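Local coordinates for glucuronoarabinoxylan endo-1,4-beta-xylanase (Clostridium papyrosolvens, PDB 4FMV), which probably cleaves internal beta-1,4 linkages of xylan as a family 30 glycoside hydrolase, this chain holding the catalytic barrel and side beta-domain of a longer protein, at residues Ala71-Ala76 against Asn131-Tyr136; Asp112-Tyr117 against Thr151-Gln156; Tyr351-Asp354 against Asn358-Ala361. One frame throughout, in Å; residues are numbered along the deposited sequence.

Interaction 1. Residues Ala71-Ala76 against Asn131-Tyr136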
ATOM      1  N   ALA A  71      19.581   1.161  -4.241  1.00 11.67           N
ATOM      2  CA  ALA A  71      19.846   2.421  -3.567  1.00 11.91           C
ATOM      3  C   ALA A  71      18.560   2.979  -2.939  1.00  9.66           C
ATOM      4  O   ALA A  71      18.574   3.501  -1.818  1.00  7.90           O
ATOM      5  CB  ALA A  71      20.493   3.436  -4.537  1.00 12.69           C
ATOM      6  N   ASN A  72      17.452   2.870  -3.667  1.00 11.34           N
ATOM      7  CA  ASN A  72      16.152   3.299  -3.168  1.00 10.59           C
ATOM      8  C   ASN A  72      15.769   2.515  -1.919  1.00 12.33           C
ATOM      9  O   ASN A  72      15.377   3.083  -0.905  1.00 14.99           O
ATOM     10  CB  ASN A  72      15.100   3.146  -4.276  1.00  7.37           C
ATOM     11  CG  ASN A  72      15.370   4.083  -5.458  1.00 11.53           C
ATOM     12  OD1 ASN A  72      15.955   5.155  -5.280  1.00 10.00           O
ATOM     13  ND2 ASN A  72      14.962   3.678  -6.663  1.00  9.70           N
ATOM     14  N   ALA A  73      15.929   1.200  -2.002  1.00 12.14           N
ATOM     15  CA  ALA A  73      15.679   0.298  -0.889  1.00 11.36           C
ATOM     16  C   ALA A  73      16.499   0.669   0.336  1.00 11.41           C
ATOM     17  O   ALA A  73      15.980   0.692   1.454  1.00 11.04           O
ATOM     18  CB  ALA A  73      15.982  -1.151  -1.314  1.00 10.88           C
ATOM     19  N   LYS A  74      17.787   0.969   0.140  1.00  9.98           N
ATOM     20  CA  LYS A  74      18.631   1.328   1.281  1.00  9.56           C
ATOM     21  C   LYS A  74      18.169   2.617   1.958  1.00 10.04           C
ATOM     22  O   LYS A  74      18.230   2.726   3.183  1.00 11.74           O
ATOM     23  CB  LYS A  74      20.104   1.432   0.881  1.00 10.69           C
ATOM     24  CG  LYS A  74      20.786   0.089   0.556  1.00 10.87           C
ATOM     25  CD  LYS A  74      22.269   0.319   0.242  1.00 14.40           C
ATOM     26  CE  LYS A  74      23.044  -0.973   0.036  1.00 20.04           C
ATOM     27  NZ  LYS A  74      24.548  -0.717  -0.068  1.00 21.93           N
ATOM     28  N   LYS A  75      17.713   3.597   1.176  1.00  8.92           N
ATOM     29  CA  LYS A  75      17.235   4.847   1.773  1.00 13.14           C
ATOM     30  C   LYS A  75      15.946   4.644   2.582  1.00 10.71           C
ATOM     31  O   LYS A  75      15.801   5.179   3.690  1.00 13.06           O
ATOM     32  CB  LYS A  75      17.066   5.945   0.713  1.00 12.13           C
ATOM     33  CG  LYS A  75      18.401   6.454   0.163  1.00 10.80           C
ATOM     34  CD  LYS A  75      18.194   7.452  -0.941  1.00 10.59           C
ATOM     35  CE  LYS A  75      19.534   7.897  -1.570  1.00 12.08           C
ATOM     36  NZ  LYS A  75      20.232   6.787  -2.246  1.00 13.46           N
ATOM     37  N   ALA A  76      15.021   3.868   2.030  1.00  7.73           N
ATOM     38  CA  ALA A  76      13.779   3.561   2.724  1.00  9.39           C
ATOM     39  C   ALA A  76      14.067   2.786   4.009  1.00 12.87           C
ATOM     40  O   ALA A  76      13.530   3.116   5.066  1.00 14.91           O
ATOM     41  CB  ALA A  76      12.799   2.782   1.803  1.00  5.00           C
ATOM     42  N   ASN A 131      23.372  -7.280  -0.254  1.00 16.85           N
ATOM     43  CA  ASN A 131      23.581  -5.838  -0.142  1.00 15.37           C
ATOM     44  C   ASN A 131      22.952  -5.160   1.061  1.00 16.92           C
ATOM     45  O   ASN A 131      22.848  -3.945   1.095  1.00 16.23           O
ATOM     46  CB  ASN A 131      23.315  -5.129  -1.466  1.00 12.30           C
ATOM     47  CG  ASN A 131      24.383  -5.445  -2.487  1.00 14.84           C
ATOM     48  OD1 ASN A 131      25.429  -4.792  -2.527  1.00 21.68           O
ATOM     49  ND2 ASN A 131      24.157  -6.478  -3.285  1.00 11.42           N
ATOM     50  N   GLY A 132      22.413  -5.953   1.984  1.00 18.13           N
ATOM     51  CA  GLY A 132      21.974  -5.426   3.263  1.00 16.35           C
ATOM     52  C   GLY A 132      20.497  -5.101   3.371  1.00 17.61           C
ATOM     53  O   GLY A 132      20.054  -4.554   4.383  1.00 19.43           O
ATOM     54  N   VAL A 133      19.722  -5.421   2.343  1.00 15.63           N
ATOM     55  CA  VAL A 133      18.284  -5.184   2.396  1.00 14.19           C
ATOM     56  C   VAL A 133      17.575  -6.536   2.455  1.00 14.80           C
ATOM     57  O   VAL A 133      17.701  -7.352   1.529  1.00 18.13           O
ATOM     58  CB  VAL A 133      17.812  -4.368   1.155  1.00 10.27           C
ATOM     59  CG1 VAL A 133      16.274  -4.303   1.060  1.00  8.96           C
ATOM     60  CG2 VAL A 133      18.430  -2.978   1.176  1.00 14.74           C
ATOM     61  N   ASP A 134      16.837  -6.805   3.525  1.00  9.93           N
ATOM     62  CA  ASP A 134      16.085  -8.048   3.538  1.00 13.05           C
ATOM     63  C   ASP A 134      14.694  -7.713   3.008  1.00 15.66           C
ATOM     64  O   ASP A 134      13.875  -7.077   3.702  1.00 15.38           O
ATOM     65  CB  ASP A 134      16.014  -8.619   4.965  1.00 19.53           C
ATOM     66  CG  ASP A 134      17.378  -9.138   5.473  1.00 26.90           C
ATOM     67  OD1 ASP A 134      18.223  -9.533   4.638  1.00 30.28           O
ATOM     68  OD2 ASP A 134      17.601  -9.162   6.712  1.00 28.36           O
ATOM     69  N   LEU A 135      14.410  -8.162   1.786  1.00 15.20           N
ATOM     70  CA  LEU A 135      13.125  -7.853   1.158  1.00 14.57           C
ATOM     71  C   LEU A 135      11.998  -8.421   1.991  1.00 13.51           C
ATOM     72  O   LEU A 135      12.047  -9.593   2.369  1.00 12.59           O
ATOM     73  CB  LEU A 135      13.021  -8.487  -0.219  1.00 12.19           C
ATOM     74  CG  LEU A 135      13.493  -7.762  -1.460  1.00 14.74           C
ATOM     75  CD1 LEU A 135      12.952  -8.548  -2.673  1.00  9.84           C
ATOM     76  CD2 LEU A 135      13.041  -6.303  -1.466  1.00 11.09           C
ATOM     77  N   TYR A 136      10.966  -7.617   2.234  1.00 11.23           N
ATOM     78  CA  TYR A 136       9.824  -8.099   3.006  1.00 10.63           C
ATOM     79  C   TYR A 136       9.029  -9.140   2.224  1.00  9.78           C
ATOM     80  O   TYR A 136       8.614 -10.150   2.777  1.00  9.75           O
ATOM     81  CB  TYR A 136       8.904  -6.937   3.435  1.00 12.70           C
ATOM     82  CG  TYR A 136       7.884  -7.352   4.469  1.00 11.93           C
ATOM     83  CD1 TYR A 136       8.186  -7.301   5.817  1.00 10.91           C
ATOM     84  CD2 TYR A 136       6.634  -7.837   4.091  1.00 10.49           C
ATOM     85  CE1 TYR A 136       7.274  -7.700   6.776  1.00 14.65           C
ATOM     86  CE2 TYR A 136       5.718  -8.242   5.038  1.00 10.74           C
ATOM     87  CZ  TYR A 136       6.045  -8.165   6.374  1.00 13.83           C
ATOM     88  OH  TYR A 136       5.144  -8.565   7.314  1.00 15.48           O
TER
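K74 and V133 mark where the two backbones come nearest, with 6.6 Å between their CA atoms. Residues 71-76 are a run of helix 67-78, whereas 131-136 lead from the end of helix 114-130 to barrel strand 137-139. That helix ends in a Schellman motif: G132, at positive phi, is its C-prime residue, with V133 N bonded to M128 O and G132 N to K129 O. The turn brings V133 down onto the neighbouring helix. Its two methyls straddle the CB of A73, which lies 3.9 Å from V133 CG2 and 4.0 Å from V133 CG1. The same CG2 also meets CG of K74 at 3.9 Å, so one branch of the valine is shared by two consecutive helical residues. A73 and L135 both reach V83 of strand 82-86, continuing the apolar layer towards the barrel wall. K74 points CG away from its own carbonyl carbon (chi1 -71°) and then runs extended, carrying CE to 3.2 Å from N131 O; NZ stays farther from that oxygen, at 3.8 Å. The bond between N131 ND2 and Y127 O belongs to the helix end. The contact thus rests on apolar burial round V133, with the positive end of K74, near a carbonyl at a helix C-terminus, probably adding a modest electrostatic attraction on the solvent side.

Interaction 2. Residues Asp112-Tyr117 against Thr151-Gln156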
ATOM      1  N   ASP A 112       7.556 -23.733 -19.664  1.00 14.71           N
ATOM      2  CA  ASP A 112       8.826 -24.405 -19.385  1.00 14.79           C
ATOM      3  C   ASP A 112       9.831 -23.506 -18.664  1.00 14.68           C
ATOM      4  O   ASP A 112      10.934 -23.953 -18.339  1.00 16.33           O
ATOM      5  CB  ASP A 112       9.428 -25.054 -20.646  1.00 13.01           C
ATOM      6  CG  ASP A 112       9.781 -24.051 -21.737  1.00 14.46           C
ATOM      7  OD1 ASP A 112       9.657 -22.814 -21.516  1.00 14.83           O
ATOM      8  OD2 ASP A 112      10.212 -24.508 -22.821  1.00 14.60           O
ATOM      9  N   LYS A 113       9.473 -22.227 -18.498  1.00 10.76           N
ATOM     10  CA  LYS A 113      10.273 -21.236 -17.764  1.00 12.77           C
ATOM     11  C   LYS A 113       9.834 -20.945 -16.332  1.00 13.83           C
ATOM     12  O   LYS A 113      10.362 -20.033 -15.702  1.00 13.77           O
ATOM     13  CB  LYS A 113      10.413 -19.911 -18.546  1.00 12.41           C
ATOM     14  CG  LYS A 113      11.134 -20.029 -19.891  1.00 13.49           C
ATOM     15  CD  LYS A 113      12.586 -20.486 -19.756  1.00 13.56           C
ATOM     16  CE  LYS A 113      13.260 -20.665 -21.124  1.00 15.77           C
ATOM     17  NZ  LYS A 113      14.750 -20.779 -20.976  1.00 18.35           N
ATOM     18  N   TYR A 114       8.818 -21.637 -15.831  1.00  9.58           N
ATOM     19  CA  TYR A 114       8.317 -21.272 -14.509  1.00 12.02           C
ATOM     20  C   TYR A 114       9.416 -21.481 -13.457  1.00 12.60           C
ATOM     21  O   TYR A 114       9.534 -20.702 -12.496  1.00 11.89           O
ATOM     22  CB  TYR A 114       7.062 -22.079 -14.123  1.00 13.44           C
ATOM     23  CG  TYR A 114       5.742 -21.558 -14.662  1.00  8.13           C
ATOM     24  CD1 TYR A 114       5.667 -20.876 -15.873  1.00 10.02           C
ATOM     25  CD2 TYR A 114       4.551 -21.785 -13.955  1.00 10.79           C
ATOM     26  CE1 TYR A 114       4.438 -20.425 -16.369  1.00  7.72           C
ATOM     27  CE2 TYR A 114       3.336 -21.333 -14.427  1.00 13.07           C
ATOM     28  CZ  TYR A 114       3.275 -20.662 -15.634  1.00 10.48           C
ATOM     29  OH  TYR A 114       2.049 -20.231 -16.091  1.00 10.36           O
ATOM     30  N   THR A 115      10.197 -22.545 -13.630  1.00 11.20           N
ATOM     31  CA  THR A 115      11.300 -22.859 -12.702  1.00 11.43           C
ATOM     32  C   THR A 115      12.382 -21.773 -12.775  1.00 13.06           C
ATOM     33  O   THR A 115      12.799 -21.228 -11.753  1.00 13.06           O
ATOM     34  CB  THR A 115      11.901 -24.243 -13.011  1.00 13.96           C
ATOM     35  OG1 THR A 115      10.909 -25.242 -12.737  1.00 14.29           O
ATOM     36  CG2 THR A 115      13.133 -24.514 -12.163  1.00 16.39           C
ATOM     37  N   GLU A 116      12.801 -21.438 -13.992  1.00 12.09           N
ATOM     38  CA  GLU A 116      13.778 -20.378 -14.185  1.00 12.44           C
ATOM     39  C   GLU A 116      13.272 -19.057 -13.596  1.00 10.40           C
ATOM     40  O   GLU A 116      14.037 -18.288 -12.986  1.00 10.13           O
ATOM     41  CB  GLU A 116      14.144 -20.223 -15.672  1.00 13.19           C
ATOM     42  CG  GLU A 116      15.483 -19.472 -15.870  1.00 17.77           C
ATOM     43  CD  GLU A 116      15.861 -19.279 -17.334  1.00 20.37           C
ATOM     44  OE1 GLU A 116      16.059 -18.119 -17.753  1.00 23.25           O
ATOM     45  OE2 GLU A 116      15.975 -20.282 -18.062  1.00 21.52           O
ATOM     46  N   TYR A 117      11.982 -18.795 -13.755  1.00  9.97           N
ATOM     47  CA  TYR A 117      11.414 -17.541 -13.262  1.00  9.56           C
ATOM     48  C   TYR A 117      11.481 -17.453 -11.734  1.00 10.80           C
ATOM     49  O   TYR A 117      11.775 -16.386 -11.181  1.00  9.60           O
ATOM     50  CB  TYR A 117       9.980 -17.343 -13.761  1.00  8.31           C
ATOM     51  CG  TYR A 117       9.373 -15.997 -13.388  1.00 10.22           C
ATOM     52  CD1 TYR A 117       9.991 -14.802 -13.750  1.00  7.64           C
ATOM     53  CD2 TYR A 117       8.167 -15.921 -12.695  1.00 10.95           C
ATOM     54  CE1 TYR A 117       9.433 -13.583 -13.426  1.00 10.13           C
ATOM     55  CE2 TYR A 117       7.608 -14.700 -12.362  1.00  9.64           C
ATOM     56  CZ  TYR A 117       8.246 -13.539 -12.727  1.00 11.70           C
ATOM     57  OH  TYR A 117       7.689 -12.320 -12.400  1.00 12.88           O
ATOM     58  N   THR A 151       3.324  -8.785 -19.368  1.00 11.24           N
ATOM     59  CA  THR A 151       3.072 -10.236 -19.350  1.00  7.83           C
ATOM     60  C   THR A 151       1.726 -10.686 -18.709  1.00 10.77           C
ATOM     61  O   THR A 151       1.466 -10.405 -17.534  1.00 10.65           O
ATOM     62  CB  THR A 151       4.287 -10.911 -18.657  1.00 10.60           C
ATOM     63  OG1 THR A 151       5.474 -10.568 -19.395  1.00  8.84           O
ATOM     64  CG2 THR A 151       4.153 -12.424 -18.597  1.00 16.06           C
ATOM     65  N   TRP A 152       0.881 -11.374 -19.485  1.00  8.88           N
ATOM     66  CA  TRP A 152      -0.412 -11.931 -19.012  1.00  8.52           C
ATOM     67  C   TRP A 152      -0.268 -13.243 -18.231  1.00  6.83           C
ATOM     68  O   TRP A 152       0.537 -14.104 -18.601  1.00  7.56           O
ATOM     69  CB  TRP A 152      -1.316 -12.285 -20.204  1.00  8.11           C
ATOM     70  CG  TRP A 152      -1.889 -11.151 -20.998  1.00  9.67           C
ATOM     71  CD1 TRP A 152      -1.431 -10.673 -22.211  1.00  9.91           C
ATOM     72  CD2 TRP A 152      -3.051 -10.379 -20.680  1.00 11.41           C
ATOM     73  NE1 TRP A 152      -2.228  -9.641 -22.646  1.00 10.70           N
ATOM     74  CE2 TRP A 152      -3.232  -9.442 -21.728  1.00 12.40           C
ATOM     75  CE3 TRP A 152      -3.967 -10.389 -19.611  1.00  9.21           C
ATOM     76  CZ2 TRP A 152      -4.279  -8.517 -21.735  1.00 13.07           C
ATOM     77  CZ3 TRP A 152      -5.006  -9.462 -19.620  1.00 10.96           C
ATOM     78  CH2 TRP A 152      -5.157  -8.542 -20.676  1.00 13.96           C
ATOM     79  N   TRP A 153      -1.084 -13.422 -17.188  1.00  7.01           N
ATOM     80  CA  TRP A 153      -1.279 -14.716 -16.554  1.00  6.35           C
ATOM     81  C   TRP A 153      -2.762 -14.900 -16.324  1.00  9.48           C
ATOM     82  O   TRP A 153      -3.395 -14.035 -15.740  1.00 11.61           O
ATOM     83  CB  TRP A 153      -0.641 -14.778 -15.155  1.00  7.59           C
ATOM     84  CG  TRP A 153       0.814 -14.457 -15.052  1.00  6.22           C
ATOM     85  CD1 TRP A 153       1.438 -13.318 -15.453  1.00 10.00           C
ATOM     86  CD2 TRP A 153       1.819 -15.277 -14.454  1.00  9.67           C
ATOM     87  NE1 TRP A 153       2.782 -13.381 -15.158  1.00 11.09           N
ATOM     88  CE2 TRP A 153       3.038 -14.571 -14.538  1.00 10.19           C
ATOM     89  CE3 TRP A 153       1.806 -16.548 -13.855  1.00  7.61           C
ATOM     90  CZ2 TRP A 153       4.243 -15.094 -14.047  1.00 10.74           C
ATOM     91  CZ3 TRP A 153       3.006 -17.069 -13.376  1.00  9.27           C
ATOM     92  CH2 TRP A 153       4.203 -16.337 -13.472  1.00 11.33           C
ATOM     93  N   THR A 154      -3.324 -16.016 -16.771  1.00  7.73           N
ATOM     94  CA  THR A 154      -4.690 -16.348 -16.416  1.00  6.27           C
ATOM     95  C   THR A 154      -4.722 -16.674 -14.931  1.00  7.36           C
ATOM     96  O   THR A 154      -3.673 -16.929 -14.313  1.00  5.05           O
ATOM     97  CB  THR A 154      -5.162 -17.581 -17.191  1.00  8.68           C
ATOM     98  OG1 THR A 154      -4.362 -18.713 -16.809  1.00  9.92           O
ATOM     99  CG2 THR A 154      -5.042 -17.344 -18.706  1.00  6.58           C
ATOM    100  N   PRO A 155      -5.923 -16.652 -14.330  1.00 10.52           N
ATOM    101  CA  PRO A 155      -6.016 -17.122 -12.947  1.00 10.97           C
ATOM    102  C   PRO A 155      -5.425 -18.515 -12.786  1.00 11.38           C
ATOM    103  O   PRO A 155      -4.823 -18.802 -11.752  1.00 13.89           O
ATOM    104  CB  PRO A 155      -7.524 -17.148 -12.700  1.00 11.48           C
ATOM    105  CG  PRO A 155      -8.020 -15.994 -13.555  1.00 11.69           C
ATOM    106  CD  PRO A 155      -7.184 -16.064 -14.805  1.00  9.66           C
ATOM    107  N   GLN A 156      -5.591 -19.371 -13.790  1.00  8.88           N
ATOM    108  CA  GLN A 156      -5.081 -20.745 -13.681  1.00  9.48           C
ATOM    109  C   GLN A 156      -3.555 -20.759 -13.759  1.00  9.81           C
ATOM    110  O   GLN A 156      -2.899 -21.495 -13.034  1.00  9.06           O
ATOM    111  CB  GLN A 156      -5.694 -21.673 -14.760  1.00  9.65           C
ATOM    112  CG  GLN A 156      -5.176 -23.112 -14.700  1.00  7.98           C
ATOM    113  CD  GLN A 156      -5.644 -23.848 -13.464  1.00 10.31           C
ATOM    114  OE1 GLN A 156      -6.824 -23.780 -13.097  1.00  7.95           O
ATOM    115  NE2 GLN A 156      -4.729 -24.547 -12.805  1.00  8.46           N
TER
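An aromatic cluster of Y114, Y117 and W153 joins the start of helix 114-130, one of the helices of the (beta/alpha)8 barrel, to the excursion that follows barrel strand 137-139. The two tyrosines lie one helical turn apart and both reach the six-membered ring of W153. CE2 of Y117 approaches that ring at its edge and near its plane, 3.8 Å from W153 CZ2, with the ring planes inclined at 47°. Y117 gets there with CG opposite its backbone N (chi1 -175°), which swings the ring across to the tryptophan. Y114 makes a looser approach, its CZ lying 4.3 Å from W153 CZ3 and the planes 40° apart. Both tyrosine–tryptophan pairs are thus oblique, and the grip on the indole is apolar. Its polar atom is satisfied outside the cluster, NE1 bonding to Q141 OE1, while Y117 OH bonds to V140 O; these two bonds tie the rings to the chain just past strand 137-139. L109 of strand 103-109 touches all three aromatics and adds to their buried surroundings. K113, in the 3-10 turn just before the helix, reaches forward with NZ to E116 OE2 in a salt bridge of 3.2 Å, from above the carboxylate plane, and E116 OE1 has K59 as a second partner. At the other rim of the indole, T151 O lies in the ring plane, 3.6 Å from W153 CD1.

Interaction 3. Residues Tyr351-Asp354 against Asn358-Ala361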
ATOM      1  N   TYR A 351      -3.291  17.525  12.928  1.00 16.08           N
ATOM      2  CA  TYR A 351      -2.521  17.872  11.748  1.00 15.15           C
ATOM      3  C   TYR A 351      -3.522  17.835  10.623  1.00 13.53           C
ATOM      4  O   TYR A 351      -4.297  16.866  10.534  1.00 13.80           O
ATOM      5  CB  TYR A 351      -1.427  16.832  11.499  1.00 16.62           C
ATOM      6  CG  TYR A 351      -0.432  16.718  12.630  1.00 18.92           C
ATOM      7  CD1 TYR A 351       0.687  17.542  12.677  1.00 21.51           C
ATOM      8  CD2 TYR A 351      -0.619  15.803  13.657  1.00 19.67           C
ATOM      9  CE1 TYR A 351       1.597  17.454  13.708  1.00 22.37           C
ATOM     10  CE2 TYR A 351       0.296  15.707  14.700  1.00 21.21           C
ATOM     11  CZ  TYR A 351       1.396  16.542  14.718  1.00 21.71           C
ATOM     12  OH  TYR A 351       2.318  16.449  15.734  1.00 21.43           O
ATOM     13  N   VAL A 352      -3.513  18.855   9.761  1.00 11.58           N
ATOM     14  CA  VAL A 352      -4.574  18.963   8.763  1.00 14.60           C
ATOM     15  C   VAL A 352      -4.043  19.165   7.364  1.00 13.80           C
ATOM     16  O   VAL A 352      -3.084  19.902   7.162  1.00 15.11           O
ATOM     17  CB  VAL A 352      -5.588  20.094   9.116  1.00 17.23           C
ATOM     18  CG1 VAL A 352      -4.909  21.438   9.112  1.00 17.83           C
ATOM     19  CG2 VAL A 352      -6.782  20.100   8.136  1.00 16.84           C
ATOM     20  N   THR A 353      -4.666  18.498   6.398  1.00 11.32           N
ATOM     21  CA  THR A 353      -4.388  18.741   4.987  1.00 11.03           C
ATOM     22  C   THR A 353      -5.683  19.170   4.284  1.00 13.06           C
ATOM     23  O   THR A 353      -6.714  18.498   4.380  1.00 10.70           O
ATOM     24  CB  THR A 353      -3.798  17.507   4.298  1.00  6.85           C
ATOM     25  OG1 THR A 353      -2.508  17.198   4.858  1.00  9.39           O
ATOM     26  CG2 THR A 353      -3.641  17.751   2.797  1.00 10.52           C
ATOM     27  N   ASP A 354      -5.623  20.303   3.605  1.00 10.35           N
ATOM     28  CA  ASP A 354      -6.750  20.827   2.834  1.00 13.26           C
ATOM     29  C   ASP A 354      -6.189  21.707   1.701  1.00 15.44           C
ATOM     30  O   ASP A 354      -4.995  21.602   1.380  1.00 12.14           O
ATOM     31  CB  ASP A 354      -7.795  21.543   3.718  1.00 12.01           C
ATOM     32  CG  ASP A 354      -7.351  22.914   4.178  1.00 14.61           C
ATOM     33  OD1 ASP A 354      -6.162  23.243   4.003  1.00 15.10           O
ATOM     34  OD2 ASP A 354      -8.195  23.659   4.728  1.00 16.09           O
ATOM     35  N   ASN A 358      -0.704  21.579   4.230  1.00 12.39           N
ATOM     36  CA  ASN A 358      -0.118  20.259   4.073  1.00 12.83           C
ATOM     37  C   ASN A 358       0.294  19.686   5.420  1.00 16.28           C
ATOM     38  O   ASN A 358       1.322  20.068   5.966  1.00 16.40           O
ATOM     39  CB  ASN A 358       1.093  20.383   3.154  1.00 12.05           C
ATOM     40  CG  ASN A 358       0.683  20.652   1.718  1.00 15.73           C
ATOM     41  OD1 ASN A 358      -0.294  20.065   1.223  1.00 13.15           O
ATOM     42  ND2 ASN A 358       1.424  21.536   1.036  1.00 15.72           N
ATOM     43  N   MET A 359      -0.477  18.736   5.942  1.00 14.06           N
ATOM     44  CA  MET A 359      -0.164  18.196   7.266  1.00 15.30           C
ATOM     45  C   MET A 359       0.235  19.300   8.251  1.00 17.26           C
ATOM     46  O   MET A 359       1.147  19.101   9.047  1.00 19.91           O
ATOM     47  CB  MET A 359       0.966  17.171   7.200  1.00 16.12           C
ATOM     48  CG  MET A 359       0.568  15.828   6.634  1.00 19.29           C
ATOM     49  SD  MET A 359       1.547  14.512   7.389  1.00 30.47           S
ATOM     50  CE  MET A 359       1.364  14.936   9.104  1.00 58.14           C
ATOM     51  N   ALA A 360      -0.428  20.451   8.210  1.00 17.63           N
ATOM     52  CA  ALA A 360      -0.097  21.561   9.106  1.00 18.90           C
ATOM     53  C   ALA A 360      -0.541  21.294  10.546  1.00 22.52           C
ATOM     54  O   ALA A 360      -1.609  20.729  10.778  1.00 19.18           O
ATOM     55  CB  ALA A 360      -0.727  22.850   8.607  1.00 19.43           C
ATOM     56  N   ALA A 361       0.281  21.712  11.509  1.00 23.62           N
ATOM     57  CA  ALA A 361      -0.047  21.529  12.918  1.00 29.95           C
ATOM     58  C   ALA A 361      -1.387  22.169  13.182  1.00 35.69           C
ATOM     59  O   ALA A 361      -1.674  23.246  12.676  1.00 38.28           O
ATOM     60  CB  ALA A 361       1.016  22.152  13.811  1.00 30.80           C
TER
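V352 faces both M359 and A360 in a G1 beta bulge, with M359 in the left-handed backbone region (phi 42°) that this bulge uses. V352 and A360 are an antiparallel hydrogen-bonded pair: V352 N donates to A360 O at 2.9 Å, and A360 N returns a bond of the same length to V352 O. M359 N is also near V352 O, but the angle is poor; it bonds instead to the hydroxyl of T353, 2.8 Å from OG1 with an N-H...O angle of 158°. A side chain thus takes the place of the carbonyl as partner of the bulge N-H. T353 holds OG1 on the side away from its carbonyl carbon (chi1 -65°), the rotation that aims it across the strands. A360 O receives a second contact, from the CA of Y351 at 3.2 Å, a CA-H...O interaction. Y351 and A361 form the next, non-hydrogen-bonded pair, and the Y351 ring has M359 O at its edge. The side chain of M359 bends back so that CE lies 4.1 Å from Y351 CB, while V352 CG1 meets A360 CB at 4.4 Å on the face opposite Y351 and A361.

The second shell centres on Q289. Its OE1 bonds to T353 OG1, giving the hydroxyl of this buried residue two partners, and its NE2 to Y351 O; one amide thereby grips alternate residues of the strand and probably fixes the hydroxyl rotation. K282 bonds to N358 OD1 and D354 O. Q289 and K282 both belong to helix 282-291, and Y351 stacks on F293 just beyond it. The hairpin of strands 347-353 and 360-366, paired on through 347-353 to strand 380-387, thus lays this end of the side beta-domain against that helix.

Helix 114-130 connects interactions 1 and 2: residues 112-117 run into its start and 131-136 follow its end, so the two contacts alternate along the chain, with centres about 27 Å apart and nearest atoms about 12 Å apart. Interaction 1 precedes barrel strand 137-139, whereas residues 151-156 of interaction 2 follow it; interaction 2 therefore belongs to the C-terminal side of the barrel strands, where (beta/alpha)8 hydrolases carry their active sites. Interaction 3 comes later in the sequence, in the side beta-domain. Its centre is about 30 Å from that of interaction 1 and about 45 Å from that of interaction 2, on the opposite side of the chain's centre from the latter.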